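PDB 2B0R: possible adenyl cyclase-associated protein from Cryptosporidium parvum, which probably binds and sequesters monomeric actin, as a homologue of the C-terminal beta-sheet domain of cyclase-associated proteins. Local coordinates for residues Thr65-Ser70 with Ile86-Val91; Asn92-Glu97 with Phe104-Val109; Ile113-Cys118 with Pro130-Asp135; Leu123-Ile128 with Val140-Ser145. One frame throughout, in Å; residues are numbered along the deposited sequence.

Interaction 1: Thr65-Ser70 with Ile86-Val91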
loop_
_atom_site.group_PDB
_atom_site.type_symbol
_atom_site.label_atom_id
_atom_site.label_comp_id
_atom_site.label_asym_id
_atom_site.label_seq_id
_atom_site.Cartn_x
_atom_site.Cartn_y
_atom_site.Cartn_z
ATOM N N THR A 65 16.052 -3.074 -26.647
ATOM C CA THR A 65 14.911 -3.532 -27.426
ATOM C C THR A 65 14.875 -5.041 -27.572
ATOM O O THR A 65 15.844 -5.667 -27.983
ATOM C CB THR A 65 14.846 -2.864 -28.827
ATOM O OG1 THR A 65 14.511 -1.488 -28.682
ATOM C CG2 THR A 65 13.789 -3.504 -29.705
ATOM N N LEU A 66 13.727 -5.614 -27.233
ATOM C CA LEU A 66 13.446 -6.990 -27.552
ATOM C C LEU A 66 12.518 -7.008 -28.766
ATOM O O LEU A 66 11.353 -6.612 -28.682
ATOM C CB LEU A 66 12.820 -7.666 -26.355
ATOM C CG LEU A 66 12.656 -9.167 -26.442
ATOM C CD1 LEU A 66 13.994 -9.818 -26.266
ATOM C CD2 LEU A 66 11.667 -9.629 -25.362
ATOM N N SER A 67 13.040 -7.448 -29.902
ATOM C CA SER A 67 12.295 -7.351 -31.151
ATOM C C SER A 67 11.725 -8.687 -31.636
ATOM O O SER A 67 11.044 -8.748 -32.648
ATOM C CB SER A 67 13.158 -6.704 -32.228
ATOM O OG SER A 67 14.299 -7.489 -32.447
ATOM N N GLU A 68 11.995 -9.742 -30.898
ATOM C CA GLU A 68 11.461 -11.046 -31.221
ATOM C C GLU A 68 10.466 -11.492 -30.138
ATOM O O GLU A 68 10.349 -10.858 -29.083
ATOM C CB GLU A 68 12.599 -12.054 -31.381
ATOM C CG GLU A 68 13.381 -12.331 -30.102
ATOM C CD GLU A 68 14.357 -13.463 -30.276
ATOM O OE1 GLU A 68 15.333 -13.291 -31.049
ATOM O OE2 GLU A 68 14.156 -14.528 -29.652
ATOM N N GLY A 69 9.748 -12.575 -30.407
ATOM C CA GLY A 69 8.795 -13.120 -29.452
ATOM C C GLY A 69 7.399 -13.198 -30.031
ATOM O O GLY A 69 7.077 -12.555 -31.042
ATOM N N SER A 70 6.562 -13.999 -29.383
ATOM C CA SER A 70 5.169 -14.192 -29.801
ATOM C C SER A 70 4.292 -14.288 -28.549
ATOM O O SER A 70 4.800 -14.162 -27.421
ATOM C CB SER A 70 5.054 -15.470 -30.611
ATOM O OG SER A 70 5.450 -16.575 -29.816
ATOM N N ILE A 86 12.112 -1.746 -24.327
ATOM C CA ILE A 86 11.146 -1.745 -25.400
ATOM C C ILE A 86 10.894 -3.154 -25.806
ATOM O O ILE A 86 11.819 -3.870 -26.209
ATOM C CB ILE A 86 11.663 -1.000 -26.646
ATOM C CG1 ILE A 86 12.065 0.440 -26.307
ATOM C CG2 ILE A 86 10.610 -0.984 -27.743
ATOM C CD1 ILE A 86 12.648 1.250 -27.521
ATOM N N VAL A 87 9.631 -3.552 -25.720
ATOM C CA VAL A 87 9.212 -4.879 -26.163
ATOM C C VAL A 87 8.384 -4.716 -27.436
ATOM O O VAL A 87 7.354 -4.050 -27.443
ATOM C CB VAL A 87 8.460 -5.641 -25.016
ATOM C CG1 VAL A 87 7.983 -6.988 -25.468
ATOM C CG2 VAL A 87 9.386 -5.813 -23.841
ATOM N N GLU A 88 8.858 -5.276 -28.537
ATOM C CA GLU A 88 8.207 -5.027 -29.821
ATOM C C GLU A 88 6.979 -5.893 -30.032
ATOM O O GLU A 88 5.951 -5.415 -30.498
ATOM C CB GLU A 88 9.189 -5.178 -30.968
ATOM C CG GLU A 88 10.233 -4.081 -30.951
ATOM C CD GLU A 88 10.882 -3.777 -32.318
ATOM O OE1 GLU A 88 10.986 -4.685 -33.196
ATOM O OE2 GLU A 88 11.306 -2.613 -32.476
ATOM N N GLN A 89 7.085 -7.169 -29.690
ATOM C CA GLN A 89 6.000 -8.078 -29.936
ATOM C C GLN A 89 4.996 -8.079 -28.801
ATOM O O GLN A 89 5.330 -7.813 -27.631
ATOM C CB GLN A 89 6.526 -9.498 -30.147
ATOM C CG GLN A 89 7.576 -9.650 -31.236
ATOM C CD GLN A 89 7.124 -9.132 -32.570
ATOM O OE1 GLN A 89 6.034 -9.439 -33.032
ATOM N NE2 GLN A 89 7.963 -8.342 -33.199
ATOM N N LYS A 90 3.750 -8.364 -29.166
ATOM C CA LYS A 90 2.753 -8.805 -28.212
ATOM C C LYS A 90 3.197 -10.163 -27.689
ATOM O O LYS A 90 3.547 -11.073 -28.455
ATOM C CB LYS A 90 1.364 -8.882 -28.856
ATOM C CG LYS A 90 0.227 -8.987 -27.862
ATOM C CD LYS A 90 -1.099 -8.674 -28.499
ATOM C CE LYS A 90 -2.237 -9.067 -27.595
ATOM N NZ LYS A 90 -3.582 -8.891 -28.262
ATOM N N VAL A 91 3.220 -10.265 -26.371
ATOM C CA VAL A 91 3.631 -11.471 -25.676
ATOM C C VAL A 91 2.498 -11.912 -24.767
ATOM O O VAL A 91 1.468 -11.218 -24.641
ATOM C CB VAL A 91 4.889 -11.198 -24.824
ATOM C CG1 VAL A 91 6.095 -11.032 -25.715
ATOM C CG2 VAL A 91 4.701 -9.934 -24.007
#
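Leu66 is held to the strand beside it by two nearly straight backbone bonds: its N donates to Ile86 O at 2.8 Å, and its O receives the N-H of Glu88. Alternating in this way between the residues before and after Val87 is what parallel strands do, and it sets Thr65 beside Ile86 and Leu66 beside Val87. Beyond the strands a side chain takes over from the backbone. Gln89 NE2 donates to Ser67 O at 3.2 Å with a bent N-H...O angle of 144°, and it arrives from above the carbonyl plane. The bend of the Gln89 chain at chi2 (-55°) folds the amide back to reach that oxygen as the chain passes over Gly69. Glu88 reaches back across Thr65 and Ser67, its CG meeting Thr65 CG2 at 3.8 Å. On the Thr65 face, the hydroxyl OG1 of Thr65 lies against the Ile86 side chain, 3.5 Å from CD1, and the two side chains cross at a slant. Leu66 and Val87 point to the other face, where Leu66 rests on Val75. Further along, Val91 CA approaches Ser70 O at 3.4 Å in a C-H...O contact, and Val91 also packs on Val75. Glu68 points away from the other strand, and its OE2 is hydrogen-bonded to Tyr52 OH. Short in-register parallel strands stacked on successive coils are typical of the right-handed beta-helix, the fold of the C-terminal domain of cyclase-associated proteins.

Interaction 2: Asn92-Glu97 with Phe104-Val109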
loop_
_atom_site.group_PDB
_atom_site.type_symbol
_atom_site.label_atom_id
_atom_site.label_comp_id
_atom_site.label_asym_id
_atom_site.label_seq_id
_atom_site.Cartn_x
_atom_site.Cartn_y
_atom_site.Cartn_z
ATOM N N ASN A 92 2.688 -13.042 -24.100
ATOM C CA ASN A 92 1.666 -13.519 -23.184
ATOM C C ASN A 92 1.369 -12.551 -22.052
ATOM O O ASN A 92 0.206 -12.192 -21.795
ATOM C CB ASN A 92 2.045 -14.870 -22.583
ATOM C CG ASN A 92 0.893 -15.492 -21.854
ATOM O OD1 ASN A 92 0.858 -15.498 -20.645
ATOM N ND2 ASN A 92 -0.085 -15.949 -22.592
ATOM N N SER A 93 2.436 -12.156 -21.374
ATOM C CA SER A 93 2.364 -11.367 -20.172
ATOM C C SER A 93 3.758 -10.875 -19.894
ATOM O O SER A 93 4.733 -11.387 -20.445
ATOM C CB SER A 93 1.883 -12.235 -18.998
ATOM O OG SER A 93 2.821 -13.269 -18.713
ATOM N N ILE A 94 3.869 -9.901 -19.024
ATOM C CA ILE A 94 5.158 -9.371 -18.686
ATOM C C ILE A 94 5.229 -9.228 -17.168
ATOM O O ILE A 94 4.274 -8.765 -16.541
ATOM C CB ILE A 94 5.370 -7.960 -19.329
ATOM C CG1 ILE A 94 5.273 -8.026 -20.859
ATOM C CG2 ILE A 94 6.703 -7.346 -18.852
ATOM C CD1 ILE A 94 5.363 -6.639 -21.564
ATOM N N PHE A 95 6.363 -9.601 -16.598
ATOM C CA PHE A 95 6.601 -9.470 -15.170
ATOM C C PHE A 95 7.774 -8.479 -14.958
ATOM O O PHE A 95 8.851 -8.676 -15.527
ATOM C CB PHE A 95 6.882 -10.876 -14.560
ATOM C CG PHE A 95 7.207 -10.859 -13.082
ATOM C CD1 PHE A 95 6.254 -10.452 -12.139
ATOM C CD2 PHE A 95 8.464 -11.268 -12.623
ATOM C CE1 PHE A 95 6.544 -10.438 -10.763
ATOM C CE2 PHE A 95 8.764 -11.268 -11.235
ATOM C CZ PHE A 95 7.796 -10.850 -10.311
ATOM N N ILE A 96 7.555 -7.413 -14.174
ATOM C CA ILE A 96 8.600 -6.400 -13.921
ATOM C C ILE A 96 8.856 -6.271 -12.436
ATOM O O ILE A 96 7.966 -5.904 -11.670
ATOM C CB ILE A 96 8.225 -5.026 -14.468
ATOM C CG1 ILE A 96 8.013 -5.076 -15.990
ATOM C CG2 ILE A 96 9.294 -4.025 -14.142
ATOM C CD1 ILE A 96 7.166 -3.905 -16.520
ATOM N N GLU A 97 10.075 -6.595 -12.014
ATOM C CA GLU A 97 10.421 -6.527 -10.592
ATOM C C GLU A 97 11.690 -5.744 -10.289
ATOM O O GLU A 97 12.705 -5.838 -11.022
ATOM C CB GLU A 97 10.547 -7.903 -9.968
ATOM C CG GLU A 97 10.660 -7.768 -8.463
ATOM C CD GLU A 97 10.890 -9.055 -7.734
ATOM O OE1 GLU A 97 11.040 -10.126 -8.375
ATOM O OE2 GLU A 97 10.925 -8.983 -6.483
ATOM N N PHE A 104 9.265 1.888 -19.894
ATOM C CA PHE A 104 8.973 0.708 -20.684
ATOM C C PHE A 104 8.048 1.092 -21.810
ATOM O O PHE A 104 7.039 1.760 -21.574
ATOM C CB PHE A 104 8.321 -0.391 -19.820
ATOM C CG PHE A 104 9.174 -0.844 -18.668
ATOM C CD1 PHE A 104 9.045 -0.255 -17.408
ATOM C CD2 PHE A 104 10.100 -1.846 -18.831
ATOM C CE1 PHE A 104 9.841 -0.671 -16.344
ATOM C CE2 PHE A 104 10.893 -2.253 -17.788
ATOM C CZ PHE A 104 10.767 -1.666 -16.544
ATOM N N LEU A 105 8.377 0.683 -23.032
ATOM C CA LEU A 105 7.425 0.770 -24.116
ATOM C C LEU A 105 7.109 -0.627 -24.505
ATOM O O LEU A 105 8.005 -1.426 -24.717
ATOM C CB LEU A 105 7.981 1.549 -25.306
ATOM C CG LEU A 105 7.000 1.871 -26.456
ATOM C CD1 LEU A 105 6.152 3.101 -26.169
ATOM C CD2 LEU A 105 7.759 2.085 -27.775
ATOM N N VAL A 106 5.822 -0.945 -24.568
ATOM C CA VAL A 106 5.384 -2.301 -24.909
ATOM C C VAL A 106 4.301 -2.281 -25.967
ATOM O O VAL A 106 3.578 -1.285 -26.147
ATOM C CB VAL A 106 4.899 -3.115 -23.663
ATOM C CG1 VAL A 106 5.977 -3.189 -22.582
ATOM C CG2 VAL A 106 3.605 -2.571 -23.110
ATOM N N ASN A 107 4.206 -3.379 -26.692
ATOM C CA ASN A 107 3.129 -3.567 -27.639
ATOM C C ASN A 107 1.804 -3.842 -26.875
ATOM O O ASN A 107 0.992 -2.926 -26.630
ATOM C CB ASN A 107 3.487 -4.709 -28.569
ATOM C CG ASN A 107 2.498 -4.881 -29.682
ATOM O OD1 ASN A 107 1.362 -4.428 -29.607
ATOM N ND2 ASN A 107 2.915 -5.562 -30.716
ATOM N N GLY A 108 1.600 -5.096 -26.508
ATOM C CA GLY A 108 0.547 -5.439 -25.593
ATOM C C GLY A 108 0.765 -6.808 -25.008
ATOM O O GLY A 108 1.785 -7.446 -25.261
ATOM N N VAL A 109 -0.209 -7.270 -24.225
ATOM C CA VAL A 109 -0.167 -8.638 -23.668
ATOM C C VAL A 109 -1.499 -9.395 -23.794
ATOM O O VAL A 109 -2.559 -8.812 -23.866
ATOM C CB VAL A 109 0.312 -8.633 -22.193
ATOM C CG1 VAL A 109 1.710 -8.042 -22.103
ATOM C CG2 VAL A 109 -0.601 -7.825 -21.343
#
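Ile96 sets its CD1 methyl squarely over one face of the Phe104 ring, 4.0 Å from the centroid and only 2° off the ring normal, a CH-pi contact of clear geometry. The second branch of the same isoleucine stands on the same side of the ring plane but outward of the ring, with CG2 at 3.7 Å from Phe104 CZ. Both branches are therefore engaged: chi1 of -60° places CG1 beside the backbone N, from where CD1 extends over the ring, and leaves CG2 near the CZ margin. Ile94, two residues earlier and on the same side of its strand, uses its longer branch alone. Its CD1 and Val106 CG1 meet tip to tip at 3.6 Å, whereas its CG1 lies 3.8 Å from Val109 CG1, the two side chains crossing at about a right angle. At the start of segment 92-97, Val109 CB closes on the backbone of Asn92, 3.6 Å from the carbonyl O. No hydrogen bond joins the two segments; apart from Val109 against that carbonyl, apolar side chains face each other across the interior of the beta-helix. Strand 93-100 belongs to one sheet and strand 102-106 to the opposing one. Around them, Ile113 of strand 112-116 packs on both Ile94 and Ile96, Phe104 also touches Val77 of strand 74-81, and strand 121-125 continues the layer through Leu123 beside Phe104 and Met125 beside Val106.

Interaction 3: Ile113-Cys118 with Pro130-Asp135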
loop_
_atom_site.group_PDB
_atom_site.type_symbol
_atom_site.label_atom_id
_atom_site.label_comp_id
_atom_site.label_asym_id
_atom_site.label_seq_id
_atom_site.Cartn_x
_atom_site.Cartn_y
_atom_site.Cartn_z
ATOM N N ILE A 113 0.323 -7.378 -17.170
ATOM C CA ILE A 113 1.652 -6.942 -16.775
ATOM C C ILE A 113 1.665 -6.802 -15.280
ATOM O O ILE A 113 0.782 -6.181 -14.678
ATOM C CB ILE A 113 2.061 -5.601 -17.432
ATOM C CG1 ILE A 113 2.145 -5.771 -18.956
ATOM C CG2 ILE A 113 3.406 -5.080 -16.819
ATOM C CD1 ILE A 113 2.029 -4.512 -19.689
ATOM N N GLU A 114 2.674 -7.380 -14.686
ATOM C CA GLU A 114 2.782 -7.450 -13.274
ATOM C C GLU A 114 3.955 -6.588 -12.856
ATOM O O GLU A 114 5.111 -6.793 -13.318
ATOM C CB GLU A 114 3.039 -8.895 -12.901
ATOM C CG GLU A 114 2.675 -9.294 -11.494
ATOM C CD GLU A 114 2.643 -10.822 -11.348
ATOM O OE1 GLU A 114 3.060 -11.327 -10.276
ATOM O OE2 GLU A 114 2.215 -11.515 -12.323
ATOM N N ILE A 115 3.672 -5.615 -11.997
ATOM C CA ILE A 115 4.727 -4.729 -11.501
ATOM C C ILE A 115 4.889 -4.927 -9.988
ATOM O O ILE A 115 3.949 -4.757 -9.227
ATOM C CB ILE A 115 4.497 -3.238 -11.957
ATOM C CG1 ILE A 115 4.230 -3.206 -13.474
ATOM C CG2 ILE A 115 5.695 -2.391 -11.599
ATOM C CD1 ILE A 115 4.125 -1.855 -14.108
ATOM N N VAL A 116 6.067 -5.341 -9.573
ATOM C CA VAL A 116 6.317 -5.628 -8.153
ATOM C C VAL A 116 7.583 -4.956 -7.632
ATOM O O VAL A 116 8.673 -5.081 -8.235
ATOM C CB VAL A 116 6.488 -7.143 -7.879
ATOM C CG1 VAL A 116 6.489 -7.398 -6.367
ATOM C CG2 VAL A 116 5.401 -7.918 -8.528
ATOM N N ASN A 117 7.450 -4.277 -6.496
ATOM C CA ASN A 117 8.598 -3.644 -5.836
ATOM C C ASN A 117 9.348 -2.729 -6.806
ATOM O O ASN A 117 10.576 -2.871 -6.993
ATOM C CB ASN A 117 9.552 -4.712 -5.277
ATOM C CG ASN A 117 10.410 -4.190 -4.153
ATOM O OD1 ASN A 117 11.626 -4.002 -4.308
ATOM N ND2 ASN A 117 9.786 -3.952 -2.996
ATOM N N CYS A 118 8.620 -1.812 -7.448
ATOM C CA CYS A 118 9.269 -0.897 -8.351
ATOM C C CYS A 118 9.077 0.544 -7.925
ATOM O O CYS A 118 8.088 0.874 -7.279
ATOM C CB CYS A 118 8.749 -1.093 -9.770
ATOM S SG CYS A 118 9.351 -2.547 -10.516
ATOM N N PRO A 130 -4.833 -6.015 -21.256
ATOM C CA PRO A 130 -6.110 -6.217 -20.518
ATOM C C PRO A 130 -6.042 -5.827 -19.020
ATOM O O PRO A 130 -6.934 -5.102 -18.520
ATOM C CB PRO A 130 -6.395 -7.718 -20.681
ATOM C CG PRO A 130 -5.586 -8.141 -21.897
ATOM C CD PRO A 130 -4.346 -7.256 -21.893
ATOM N N THR A 131 -4.953 -6.240 -18.360
ATOM C CA THR A 131 -4.803 -6.194 -16.914
ATOM C C THR A 131 -3.412 -5.712 -16.543
ATOM O O THR A 131 -2.405 -6.201 -17.097
ATOM C CB THR A 131 -4.958 -7.671 -16.349
ATOM O OG1 THR A 131 -6.302 -8.086 -16.520
ATOM C CG2 THR A 131 -4.597 -7.791 -14.898
ATOM N N ILE A 132 -3.334 -4.799 -15.589
ATOM C CA ILE A 132 -2.053 -4.470 -14.947
ATOM C C ILE A 132 -2.152 -4.586 -13.427
ATOM O O ILE A 132 -3.144 -4.185 -12.808
ATOM C CB ILE A 132 -1.566 -3.031 -15.255
ATOM C CG1 ILE A 132 -1.369 -2.823 -16.750
ATOM C CG2 ILE A 132 -0.245 -2.701 -14.456
ATOM C CD1 ILE A 132 -1.107 -1.336 -17.116
ATOM N N SER A 133 -1.092 -5.097 -12.822
ATOM C CA SER A 133 -1.083 -5.234 -11.388
ATOM C C SER A 133 0.130 -4.552 -10.778
ATOM O O SER A 133 1.278 -4.766 -11.209
ATOM C CB SER A 133 -1.218 -6.724 -10.996
ATOM O OG SER A 133 -0.243 -7.076 -10.057
ATOM N N LEU A 134 -0.142 -3.704 -9.791
ATOM C CA LEU A 134 0.900 -2.948 -9.098
ATOM C C LEU A 134 0.910 -3.298 -7.639
ATOM O O LEU A 134 -0.092 -3.136 -6.946
ATOM C CB LEU A 134 0.656 -1.445 -9.207
ATOM C CG LEU A 134 0.406 -0.790 -10.551
ATOM C CD1 LEU A 134 0.290 0.686 -10.328
ATOM C CD2 LEU A 134 1.516 -1.082 -11.528
ATOM N N ASP A 135 2.054 -3.743 -7.164
ATOM C CA ASP A 135 2.182 -4.186 -5.802
ATOM C C ASP A 135 3.496 -3.671 -5.188
ATOM O O ASP A 135 4.575 -3.846 -5.779
ATOM C CB ASP A 135 2.078 -5.723 -5.756
ATOM C CG ASP A 135 2.432 -6.287 -4.393
ATOM O OD1 ASP A 135 3.499 -6.929 -4.273
ATOM O OD2 ASP A 135 1.661 -6.061 -3.433
#
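Ile115 and Leu134 lie side by side and point the same way, into the interior between the two sheets of this right-handed beta-helix, where strands 112-116 and 131-135 are parallel neighbours on successive coils. Their short axes differ by 8° in direction and approach to 4.8 Å. The tight part is on this inner face: Leu134 CD2 reaches 3.7 Å from Ile115 CB and equally near its CD1, so one methyl fills the angle of the isoleucine chain. With CG beside the backbone N (chi1 -51°) and CD1 extended away, CD2 is the methyl left facing Ile115. Ile113 and Ile132 extend the apolar row more loosely, with CB and CG1 4.5 Å apart, and Ile132 also packs on Val151. The other face, of Glu114, Val116, Ser133 and Asp135, is mixed in character and partly exposed. Glu114 and Ser133 merely pass, CG to OG at 3.9 Å, while Val116 CG1 lies alongside Asp135 OD1. The other carboxylate oxygen of Asp135 is engaged by Ser156 of the following coil, and Ser133 touches Tyr154. Between these two faces five backbone hydrogen bonds run the length of the pairing, their acceptors alternating from strand to strand. The shortest is Ile115 N to Ser133 O, 2.7 Å, and the last extends past the strand into the turn, where Asn117 N donates to Asp135 O at 3.0 Å with an N-H...O angle of 163°.

Interaction 4: Leu123-Ile128 with Val140-Ser145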
loop_
_atom_site.group_PDB
_atom_site.type_symbol
_atom_site.label_atom_id
_atom_site.label_comp_id
_atom_site.label_asym_id
_atom_site.label_seq_id
_atom_site.Cartn_x
_atom_site.Cartn_y
_atom_site.Cartn_z
ATOM N N LEU A 123 5.262 3.262 -17.845
ATOM C CA LEU A 123 4.964 2.234 -18.789
ATOM C C LEU A 123 3.993 2.755 -19.844
ATOM O O LEU A 123 2.957 3.347 -19.502
ATOM C CB LEU A 123 4.389 1.003 -18.077
ATOM C CG LEU A 123 3.741 -0.068 -18.987
ATOM C CD1 LEU A 123 4.716 -1.167 -19.321
ATOM C CD2 LEU A 123 2.587 -0.672 -18.294
ATOM N N GLN A 124 4.329 2.526 -21.114
ATOM C CA GLN A 124 3.467 2.883 -22.215
ATOM C C GLN A 124 3.236 1.702 -23.128
ATOM O O GLN A 124 4.147 0.934 -23.395
ATOM C CB GLN A 124 4.050 4.050 -23.014
ATOM C CG GLN A 124 3.249 4.383 -24.301
ATOM C CD GLN A 124 3.563 5.768 -24.880
ATOM O OE1 GLN A 124 4.685 6.244 -24.794
ATOM N NE2 GLN A 124 2.555 6.409 -25.466
ATOM N N MET A 125 2.008 1.581 -23.610
ATOM C CA MET A 125 1.623 0.521 -24.513
ATOM C C MET A 125 1.176 1.129 -25.835
ATOM O O MET A 125 0.620 2.216 -25.855
ATOM C CB MET A 125 0.466 -0.277 -23.894
ATOM C CG MET A 125 -0.826 0.518 -23.836
ATOM S SD MET A 125 -2.205 -0.209 -22.934
ATOM C CE MET A 125 -1.691 0.072 -21.235
ATOM N N THR A 126 1.398 0.426 -26.938
ATOM C CA THR A 126 0.824 0.876 -28.218
ATOM C C THR A 126 -0.382 0.053 -28.585
ATOM O O THR A 126 -1.158 0.456 -29.458
ATOM C CB THR A 126 1.777 0.735 -29.395
ATOM O OG1 THR A 126 2.173 -0.634 -29.501
ATOM C CG2 THR A 126 2.988 1.622 -29.234
ATOM N N GLY A 127 -0.520 -1.115 -27.947
ATOM C CA GLY A 127 -1.616 -2.044 -28.251
ATOM C C GLY A 127 -2.550 -2.326 -27.078
ATOM O O GLY A 127 -2.933 -1.411 -26.338
ATOM N N ILE A 128 -2.920 -3.594 -26.919
ATOM C CA ILE A 128 -3.815 -3.987 -25.848
ATOM C C ILE A 128 -3.074 -4.550 -24.618
ATOM O O ILE A 128 -2.216 -5.441 -24.726
ATOM C CB ILE A 128 -4.906 -5.029 -26.316
ATOM C CG1 ILE A 128 -5.414 -4.729 -27.731
ATOM C CG2 ILE A 128 -6.090 -5.052 -25.314
ATOM C CD1 ILE A 128 -6.272 -5.933 -28.418
ATOM N N VAL A 140 4.296 5.333 -10.324
ATOM C CA VAL A 140 4.156 4.562 -11.534
ATOM C C VAL A 140 3.149 5.263 -12.398
ATOM O O VAL A 140 2.036 5.553 -11.962
ATOM C CB VAL A 140 3.686 3.106 -11.279
ATOM C CG1 VAL A 140 3.429 2.393 -12.619
ATOM C CG2 VAL A 140 4.707 2.335 -10.469
ATOM N N ASN A 141 3.560 5.557 -13.624
ATOM C CA ASN A 141 2.700 6.174 -14.616
ATOM C C ASN A 141 2.462 5.194 -15.760
ATOM O O ASN A 141 3.399 4.608 -16.335
ATOM C CB ASN A 141 3.327 7.470 -15.141
ATOM C CG ASN A 141 2.967 8.716 -14.290
ATOM O OD1 ASN A 141 2.636 8.629 -13.112
ATOM N ND2 ASN A 141 3.066 9.891 -14.916
ATOM N N ILE A 142 1.195 5.018 -16.082
ATOM C CA ILE A 142 0.778 4.080 -17.106
ATOM C C ILE A 142 0.127 4.837 -18.224
ATOM O O ILE A 142 -0.893 5.497 -18.007
ATOM C CB ILE A 142 -0.209 3.031 -16.521
ATOM C CG1 ILE A 142 0.529 2.142 -15.529
ATOM C CG2 ILE A 142 -0.756 2.179 -17.609
ATOM C CD1 ILE A 142 -0.394 1.377 -14.634
ATOM N N TYR A 143 0.726 4.751 -19.414
ATOM C CA TYR A 143 0.214 5.443 -20.616
ATOM C C TYR A 143 -0.515 4.472 -21.523
ATOM O O TYR A 143 0.077 3.487 -21.995
ATOM C CB TYR A 143 1.340 6.141 -21.388
ATOM C CG TYR A 143 2.089 7.180 -20.568
ATOM C CD1 TYR A 143 3.091 6.803 -19.667
ATOM C CD2 TYR A 143 1.796 8.529 -20.686
ATOM C CE1 TYR A 143 3.750 7.737 -18.920
ATOM C CE2 TYR A 143 2.472 9.477 -19.939
ATOM C CZ TYR A 143 3.439 9.075 -19.070
ATOM O OH TYR A 143 4.108 10.013 -18.331
ATOM N N THR A 144 -1.797 4.729 -21.755
ATOM C CA THR A 144 -2.595 3.769 -22.487
ATOM C C THR A 144 -2.675 4.167 -23.940
ATOM O O THR A 144 -2.523 5.327 -24.259
ATOM C CB THR A 144 -4.006 3.621 -21.901
ATOM O OG1 THR A 144 -4.739 4.807 -22.150
ATOM C CG2 THR A 144 -3.953 3.414 -20.412
ATOM N N SER A 145 -2.864 3.180 -24.813
ATOM C CA SER A 145 -3.217 3.390 -26.210
ATOM C C SER A 145 -4.701 3.712 -26.279
ATOM O O SER A 145 -5.438 3.355 -25.387
ATOM C CB SER A 145 -2.957 2.125 -27.001
ATOM O OG SER A 145 -3.866 1.099 -26.608
#
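Three backbone hydrogen bonds pair Leu123 and Met125 with Asn141 and Tyr143. Leu123 N donates to Asn141 O, Tyr143 N to Leu123 O at 2.6 Å in an almost straight bond (175°), and Met125 N to Tyr143 O at a longer 3.2 Å. A fourth bond comes from a hydroxyl: where the strands have parted, Ser145 OG donates to Gly127 O at 2.7 Å, tying the turn after one strand to the segment after the other. Such in-register parallel pairing joins successive coils of the right-handed beta-helix, here strands 121-125 and 140-143. On the inner face, Leu123 CD2 comes within 4.4 Å of Ile142 CG2, and Leu123 also meets Ile132 from the opposite sheet. The Met125 chain, bent at chi3 (76°), reaches past the strand end, its CE 4.1 Å from Thr144 CG2 and its CG beside the Ser145 backbone. On the face of Gln124 and Tyr143 their CB atoms lie 3.8 Å apart, the side chains crossing aslant with amide and ring planes 40° apart. The Tyr143 ring has contacts of its own: Leu123 O sits at its edge, in its plane, and Trp173 meets it edge-to-face.

How the interactions relate
Interactions 1, 3 and 4 each join adjacent parallel strands, whereas interaction 2 spans the interior between the two sheets. Interactions 1 and 4 belong to one sheet, interaction 3 to the other, and interaction 2 reaches both. Burial follows place: interaction 2 is buried, almost wholly apolar and without a hydrogen bond, interactions 3 and 4 combine a buried inner face with a more polar outer one, and interaction 1, its centre about 15 Å from that of the chain, is the most open and ends in polar side chains. Interactions 3 and 4 meet inside, where Ile132 CD1 lies 3.6 Å from Ile142 CG2. Asn107 ND2 is hydrogen-bonded to the backbone O of Glu88, joining interactions 2 and 1.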